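Local coordinates for mandelate racemase/muconate lactonizing protein (Paenibacillus sp., PDB 3VCC), which probably dehydrates D-galacturonate as a magnesium-binding member of the enolase superfamily, at residues F19-G24 / S42-I47; I204-N209 / V227-L232; L232-H237 / D261-A266. All coordinates share one frame; numbering follows the deposited sequence.

Interaction 1 of 3, residues F19-G24 / S42-I47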
# COMPACT_ATOMS: atom_id res chain seq x y z
N PHE A 19 11.27 -10.73 -17.12
CA PHE A 19 10.74 -9.44 -16.68
C PHE A 19 9.83 -8.81 -17.75
O PHE A 19 10.15 -8.86 -18.94
CB PHE A 19 11.88 -8.47 -16.41
CG PHE A 19 11.42 -7.09 -16.01
CD1 PHE A 19 11.28 -6.10 -16.97
CD2 PHE A 19 11.09 -6.81 -14.70
CE1 PHE A 19 10.84 -4.84 -16.62
CE2 PHE A 19 10.65 -5.54 -14.33
CZ PHE A 19 10.52 -4.56 -15.29
N ALA A 20 8.72 -8.22 -17.32
CA ALA A 20 7.81 -7.54 -18.24
C ALA A 20 6.97 -6.50 -17.51
O ALA A 20 6.71 -6.63 -16.33
CB ALA A 20 6.90 -8.54 -18.91
N LYS A 21 6.53 -5.48 -18.24
CA LYS A 21 5.67 -4.44 -17.67
C LYS A 21 4.23 -4.69 -18.10
O LYS A 21 3.93 -4.71 -19.30
CB LYS A 21 6.15 -3.07 -18.14
CG LYS A 21 5.29 -1.89 -17.64
CD LYS A 21 5.93 -0.55 -17.99
CE LYS A 21 5.38 0.03 -19.29
NZ LYS A 21 4.02 0.64 -19.12
N LEU A 22 3.33 -4.89 -17.14
CA LEU A 22 1.92 -5.09 -17.45
C LEU A 22 1.18 -3.75 -17.36
O LEU A 22 1.62 -2.84 -16.65
CB LEU A 22 1.28 -6.10 -16.49
CG LEU A 22 1.98 -7.44 -16.22
CD1 LEU A 22 0.99 -8.43 -15.63
CD2 LEU A 22 2.58 -8.00 -17.49
N THR A 23 0.07 -3.63 -18.07
CA THR A 23 -0.63 -2.35 -18.10
C THR A 23 -2.12 -2.55 -17.89
O THR A 23 -2.68 -3.61 -18.19
CB THR A 23 -0.43 -1.63 -19.45
OG1 THR A 23 -0.96 -2.44 -20.50
CG2 THR A 23 1.05 -1.38 -19.71
N GLY A 24 -2.77 -1.50 -17.41
CA GLY A 24 -4.19 -1.54 -17.12
C GLY A 24 -4.70 -0.14 -16.84
O GLY A 24 -4.07 0.85 -17.22
N SER A 42 -4.32 5.53 -16.43
CA SER A 42 -3.44 4.45 -16.85
C SER A 42 -2.61 3.97 -15.66
O SER A 42 -2.14 4.77 -14.86
CB SER A 42 -2.53 4.90 -17.99
OG SER A 42 -1.62 3.87 -18.36
N CYS A 43 -2.46 2.66 -15.55
CA CYS A 43 -1.65 2.05 -14.50
C CYS A 43 -0.74 1.00 -15.11
O CYS A 43 -1.06 0.38 -16.13
CB CYS A 43 -2.53 1.35 -13.46
SG CYS A 43 -3.79 2.35 -12.65
N THR A 44 0.41 0.79 -14.46
CA THR A 44 1.30 -0.28 -14.88
C THR A 44 1.84 -1.00 -13.66
O THR A 44 1.82 -0.47 -12.55
CB THR A 44 2.47 0.24 -15.74
OG1 THR A 44 3.28 1.12 -14.96
CG2 THR A 44 1.94 0.99 -16.96
N VAL A 45 2.29 -2.23 -13.87
CA VAL A 45 2.95 -3.01 -12.82
C VAL A 45 4.14 -3.73 -13.43
O VAL A 45 3.95 -4.52 -14.35
CB VAL A 45 2.02 -4.10 -12.24
CG1 VAL A 45 2.80 -4.96 -11.25
CG2 VAL A 45 0.78 -3.52 -11.56
N ASP A 46 5.34 -3.46 -12.92
CA ASP A 46 6.53 -4.21 -13.34
C ASP A 46 6.57 -5.58 -12.67
O ASP A 46 6.57 -5.69 -11.44
CB ASP A 46 7.82 -3.43 -13.03
CG ASP A 46 8.02 -2.24 -13.97
OD1 ASP A 46 7.20 -2.07 -14.89
OD2 ASP A 46 9.01 -1.50 -13.79
N ILE A 47 6.61 -6.62 -13.49
CA ILE A 47 6.47 -7.99 -13.01
C ILE A 47 7.68 -8.83 -13.41
O ILE A 47 8.23 -8.67 -14.51
CB ILE A 47 5.17 -8.61 -13.58
CG1 ILE A 47 3.95 -7.96 -12.92
CG2 ILE A 47 5.12 -10.10 -13.34
CD1 ILE A 47 3.78 -8.34 -11.46
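D46 lies between F19 and K21, with a different part of its side chain meeting each. The F19 CZ atom comes within 3.7 Å of D46 CG, and D46 OD2 lies in the ring plane at its edge, the ring and carboxylate being 75° apart. F19 gets there because CG stands anti to the backbone N (chi1 177°), which carries the ring alongside the facing strand. On the other flank D46 OD1 touches the aliphatic part of K21, 3.4 Å from CG. The lysine then bends at its last two torsions, so NZ ends over the T44 side chain and remains 5.9 Å from D46 OD1, too far for a salt bridge. The methyls T23 CG2 and T44 CG2 meet at 3.7 Å across a non-hydrogen-bonded pair.

These strands form an antiparallel hairpin in the sheet that corresponds to the capping domain of enolase-superfamily proteins. A20, L22, V45 and I47 share the other face, where L22 CG packs 3.9 Å from I47 CG1; I342, F369 and L377 cover this side.

Three hydrogen-bonded pairs run along the ladder: A20 with I47, L22 with V45, and G24 with C43. At the first, A20 N reaches I47 O at 2.9 Å and I47 N reaches A20 O at 2.8 Å, both nearly straight. Next to it, F19 CA offers a CA-H...O contact to I47 O, and the F19 ring also meets that of W383, the two planes nearly parallel.

Interaction 2 of 3, residues I204-N209 / V227-L232. With MG (magnesium ion), chain D.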
# COMPACT_ATOMS: atom_id res chain seq x y z
N ILE A 204 -12.74 7.93 8.52
CA ILE A 204 -12.35 8.97 7.59
C ILE A 204 -10.90 9.38 7.84
O ILE A 204 -10.54 9.74 8.97
CB ILE A 204 -13.25 10.22 7.77
CG1 ILE A 204 -14.70 9.88 7.43
CG2 ILE A 204 -12.73 11.39 6.93
CD1 ILE A 204 -14.89 9.39 6.01
N MET A 205 -10.08 9.33 6.79
CA MET A 205 -8.69 9.77 6.89
C MET A 205 -8.44 10.94 5.96
O MET A 205 -9.09 11.04 4.91
CB MET A 205 -7.75 8.62 6.54
CG MET A 205 -7.59 7.64 7.68
SD MET A 205 -7.67 5.94 7.14
CE MET A 205 -9.44 5.78 6.99
N ILE A 206 -7.53 11.83 6.33
CA ILE A 206 -7.19 12.91 5.41
C ILE A 206 -5.70 12.94 5.15
O ILE A 206 -4.89 12.62 6.04
CB ILE A 206 -7.72 14.31 5.84
CG1 ILE A 206 -7.09 14.78 7.16
CG2 ILE A 206 -9.25 14.32 5.95
CD1 ILE A 206 -7.61 16.16 7.61
N ASP A 207 -5.34 13.32 3.94
CA ASP A 207 -3.96 13.25 3.49
C ASP A 207 -3.65 14.56 2.77
O ASP A 207 -4.19 14.84 1.70
CB ASP A 207 -3.78 12.03 2.58
CG ASP A 207 -2.37 11.88 2.05
OD1 ASP A 207 -1.53 12.77 2.27
OD2 ASP A 207 -2.11 10.85 1.37
N ALA A 208 -2.79 15.38 3.39
CA ALA A 208 -2.48 16.69 2.84
C ALA A 208 -1.31 16.72 1.86
O ALA A 208 -1.03 17.76 1.26
CB ALA A 208 -2.26 17.71 3.96
N ASN A 209 -0.62 15.59 1.69
CA ASN A 209 0.59 15.56 0.87
C ASN A 209 1.49 16.76 1.14
O ASN A 209 2.03 17.37 0.22
CB ASN A 209 0.28 15.41 -0.61
CG ASN A 209 -0.22 14.03 -0.96
OD1 ASN A 209 -1.42 13.82 -1.05
ND2 ASN A 209 0.70 13.08 -1.11
N VAL A 227 -16.38 16.07 13.26
CA VAL A 227 -16.20 14.94 12.37
C VAL A 227 -15.12 14.05 12.93
O VAL A 227 -13.98 14.49 13.10
CB VAL A 227 -15.78 15.36 10.95
CG1 VAL A 227 -15.42 14.14 10.13
CG2 VAL A 227 -16.89 16.15 10.28
N ASN A 228 -15.46 12.81 13.24
CA ASN A 228 -14.47 11.91 13.80
C ASN A 228 -13.50 11.47 12.71
O ASN A 228 -13.84 10.68 11.83
CB ASN A 228 -15.14 10.72 14.49
CG ASN A 228 -15.99 11.14 15.69
OD1 ASN A 228 -15.62 12.05 16.44
ND2 ASN A 228 -17.13 10.49 15.86
N LEU A 229 -12.29 12.02 12.75
CA LEU A 229 -11.24 11.70 11.80
C LEU A 229 -10.37 10.61 12.40
O LEU A 229 -9.97 10.71 13.58
CB LEU A 229 -10.39 12.94 11.54
CG LEU A 229 -11.11 14.14 10.96
CD1 LEU A 229 -10.17 15.36 10.94
CD2 LEU A 229 -11.62 13.83 9.56
N TYR A 230 -10.07 9.59 11.62
CA TYR A 230 -9.28 8.47 12.12
C TYR A 230 -7.80 8.81 12.11
O TYR A 230 -7.09 8.59 13.10
CB TYR A 230 -9.57 7.20 11.32
CG TYR A 230 -8.88 5.99 11.92
CD1 TYR A 230 -9.35 5.40 13.09
CD2 TYR A 230 -7.76 5.45 11.31
CE1 TYR A 230 -8.71 4.29 13.63
CE2 TYR A 230 -7.12 4.34 11.85
CZ TYR A 230 -7.60 3.77 13.01
OH TYR A 230 -6.95 2.67 13.53
N TRP A 231 -7.31 9.33 10.99
CA TRP A 231 -5.94 9.82 10.98
C TRP A 231 -5.69 11.00 10.06
O TRP A 231 -6.47 11.29 9.14
CB TRP A 231 -4.92 8.68 10.76
CG TRP A 231 -4.62 8.19 9.33
CD1 TRP A 231 -4.43 8.94 8.19
CD2 TRP A 231 -4.44 6.82 8.94
NE1 TRP A 231 -4.15 8.11 7.13
CE2 TRP A 231 -4.16 6.81 7.56
CE3 TRP A 231 -4.50 5.60 9.63
CZ2 TRP A 231 -3.94 5.61 6.84
CZ3 TRP A 231 -4.29 4.41 8.92
CH2 TRP A 231 -4.01 4.43 7.54
N LEU A 232 -4.59 11.68 10.34
CA LEU A 232 -4.13 12.82 9.59
C LEU A 232 -2.76 12.46 9.05
O LEU A 232 -1.82 12.21 9.81
CB LEU A 232 -4.00 14.04 10.51
CG LEU A 232 -3.12 15.19 10.02
CD1 LEU A 232 -3.74 15.82 8.75
CD2 LEU A 232 -2.92 16.22 11.14
MG MG D . -0.13 9.78 1.37
O HOH W 1 0.84 11.72 1.76
O HOH W 2 0.35 10.26 -0.88
O HOH W 3 -1.20 8.00 0.61
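M205 lies over one face of the W231 indole and can be followed atom by atom. Its CB sits 3.7 Å from W231 NE1, at the pyrrole end. CG stands 3.3 Å above the centroid of the five-membered ring, almost on its normal, a clear CH-pi contact. The chain then bends (chi2 136°), carrying SD over the six-membered ring, 3.6 Å from its centroid, as a Met-aromatic contact. SD also approaches Y230 CD2 obliquely, and CE swings off the indole. W231 NE1 donates to E233 OE1, so an alanine here would probably leave M205 without its aromatic platform and that carboxylate short of one donor.

Beneath, the parallel strands of this TIM-barrel beta-alpha-beta unit join where Y230 N donates to I204 O at 2.7 Å and I206 N to W231 O at 3.1 Å. On the opposite face I206 CG1 meets L232 CD1.

The first strand ends at D207, whose OD2 binds a magnesium ion at 2.2 Å and accepts from K170. Its OD1 takes N209 N at 3.0 Å, an Asx turn, and also a metal-bound water. Both carboxylate oxygens are thus engaged, which fixes the rotation of the group and presents one of them to the metal.

Interaction 3 of 3, residues L232-H237 / D261-A266. With MG (magnesium ion), chain D; MG (magnesium ion), chain C.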
# COMPACT_ATOMS: atom_id res chain seq x y z
N LEU A 232 -4.59 11.68 10.34
CA LEU A 232 -4.13 12.82 9.59
C LEU A 232 -2.76 12.46 9.05
O LEU A 232 -1.82 12.21 9.81
CB LEU A 232 -4.00 14.04 10.51
CG LEU A 232 -3.12 15.19 10.02
CD1 LEU A 232 -3.74 15.82 8.75
CD2 LEU A 232 -2.92 16.22 11.14
N GLU A 233 -2.67 12.43 7.73
CA GLU A 233 -1.50 11.91 7.04
C GLU A 233 -0.75 13.04 6.33
O GLU A 233 -1.36 13.83 5.59
CB GLU A 233 -1.94 10.85 6.03
CG GLU A 233 -0.84 10.41 5.06
CD GLU A 233 -1.27 9.20 4.22
OE1 GLU A 233 -2.25 8.53 4.59
OE2 GLU A 233 -0.62 8.93 3.20
N GLU A 234 0.55 13.12 6.56
CA GLU A 234 1.42 14.08 5.89
C GLU A 234 0.84 15.51 5.85
O GLU A 234 0.70 16.11 4.78
CB GLU A 234 1.79 13.61 4.48
CG GLU A 234 2.63 12.32 4.48
CD GLU A 234 3.62 12.25 3.32
OE1 GLU A 234 3.20 12.23 2.14
OE2 GLU A 234 4.83 12.18 3.58
N ALA A 235 0.49 16.03 7.03
CA ALA A 235 0.03 17.42 7.13
C ALA A 235 1.12 18.35 6.58
O ALA A 235 0.82 19.31 5.87
CB ALA A 235 -0.29 17.76 8.60
N PHE A 236 2.37 18.03 6.92
CA PHE A 236 3.57 18.76 6.49
C PHE A 236 4.73 17.79 6.66
O PHE A 236 4.59 16.77 7.33
CB PHE A 236 3.80 19.98 7.39
CG PHE A 236 3.51 19.71 8.84
CD1 PHE A 236 2.30 20.09 9.41
CD2 PHE A 236 4.42 19.00 9.62
CE1 PHE A 236 2.02 19.83 10.76
CE2 PHE A 236 4.14 18.72 10.97
CZ PHE A 236 2.94 19.13 11.53
N HIS A 237 5.87 18.08 6.05
CA HIS A 237 7.00 17.15 6.18
C HIS A 237 7.30 16.88 7.64
O HIS A 237 7.38 17.82 8.46
CB HIS A 237 8.25 17.67 5.47
CG HIS A 237 9.38 16.69 5.48
ND1 HIS A 237 9.29 15.45 4.87
CD2 HIS A 237 10.61 16.75 6.04
CE1 HIS A 237 10.43 14.80 5.05
NE2 HIS A 237 11.24 15.56 5.76
N ASP A 261 2.47 8.98 8.89
CA ASP A 261 3.49 9.53 8.00
C ASP A 261 4.43 8.42 7.53
O ASP A 261 4.33 7.30 8.00
CB ASP A 261 4.26 10.64 8.73
CG ASP A 261 4.66 11.77 7.82
OD1 ASP A 261 5.07 11.47 6.68
OD2 ASP A 261 4.59 12.95 8.23
N GLY A 262 5.33 8.74 6.59
CA GLY A 262 6.39 7.81 6.23
C GLY A 262 6.59 7.47 4.76
O GLY A 262 7.58 6.82 4.40
N GLU A 263 5.68 7.89 3.88
CA GLU A 263 5.85 7.56 2.47
C GLU A 263 6.94 8.43 1.83
O GLU A 263 7.38 9.42 2.41
CB GLU A 263 4.53 7.70 1.70
CG GLU A 263 4.16 9.15 1.48
CD GLU A 263 2.81 9.28 0.79
OE1 GLU A 263 2.75 9.69 -0.39
OE2 GLU A 263 1.83 8.92 1.44
N GLY A 264 7.37 8.05 0.63
CA GLY A 264 8.30 8.86 -0.15
C GLY A 264 9.68 8.97 0.48
O GLY A 264 10.16 8.03 1.11
N LEU A 265 10.32 10.12 0.34
CA LEU A 265 11.63 10.31 0.96
C LEU A 265 11.44 10.76 2.42
O LEU A 265 11.41 11.96 2.73
CB LEU A 265 12.45 11.33 0.17
CG LEU A 265 12.73 10.98 -1.29
CD1 LEU A 265 13.33 12.17 -2.03
CD2 LEU A 265 13.65 9.76 -1.37
N ALA A 266 11.29 9.78 3.30
CA ALA A 266 11.00 10.04 4.71
C ALA A 266 12.24 10.52 5.45
O ALA A 266 13.37 10.27 5.02
CB ALA A 266 10.46 8.79 5.38
MG MG D . -0.13 9.78 1.37
MG MG C . 6.17 12.59 5.21
O HOH W 4 6.66 11.95 1.52
O HOH W 1 0.84 11.72 1.76
O HOH W 5 7.34 13.80 3.75
O HOH W 6 5.01 14.38 5.75
O HOH W 7 7.37 10.73 4.86
O HOH W 3 -1.20 8.00 0.61
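E234 OE2 is gripped by a magnesium ion at 2.1 Å and by a water that bridges it to E263 O. The same ion takes D261 OD1 at 2.2 Å, and the two acid oxygens stand 3.2 Å apart only because both are ligands; their carboxylate planes are nearly perpendicular. D261 OD1 also accepts from G262 N at 2.7 Å on its anti lone pair, while D261 OD2 is held by Y243. E238 and three waters complete this site, one of those waters also meeting H237 ND1.

A second ion joins the segments through E233 OE2 and E263 OE2, each 2.1 Å from the metal. The extended E233 chain (CG anti to the backbone N, chi1 169°) reaches it from the strand end, and its OE1 is engaged by K168 and Q283. D207 is the third protein ligand, giving the Asp-Glu-Glu set known from the enolase superfamily, placed at or just beyond the C-terminal ends of three successive barrel strands.

Between the sites, E234 OE1 lies 3.3 Å from E263 CD, the two carboxylates tilted only 23° apart. No hydrogen bond links the segments directly. Metals and waters do the joining, and without the two divalent ions this cluster of acids would probably push itself apart.

How the interactions relate
From the N terminus, interaction 1 comes first: strands 14-30 and 42-52 close a hairpin whose intervening segment reaches over to the barrel, where N33 touches N209. Interactions 2 and 3 lie in the enolase-like barrel, following one another without nesting or crossing. Interaction 2 closes the excursion through helix 214-223 and brings strand 229-233 beside strand 204-207. L232 belongs to both, and from it the chain goes on through helix 240-253 and strand 258-261 before interaction 3 closes. One magnesium ion, reached by D207 from interaction 2 and by E233 and E263 from interaction 3, ties these two together. Interaction 1 stays apart, its nearest atoms about 16 Å from either.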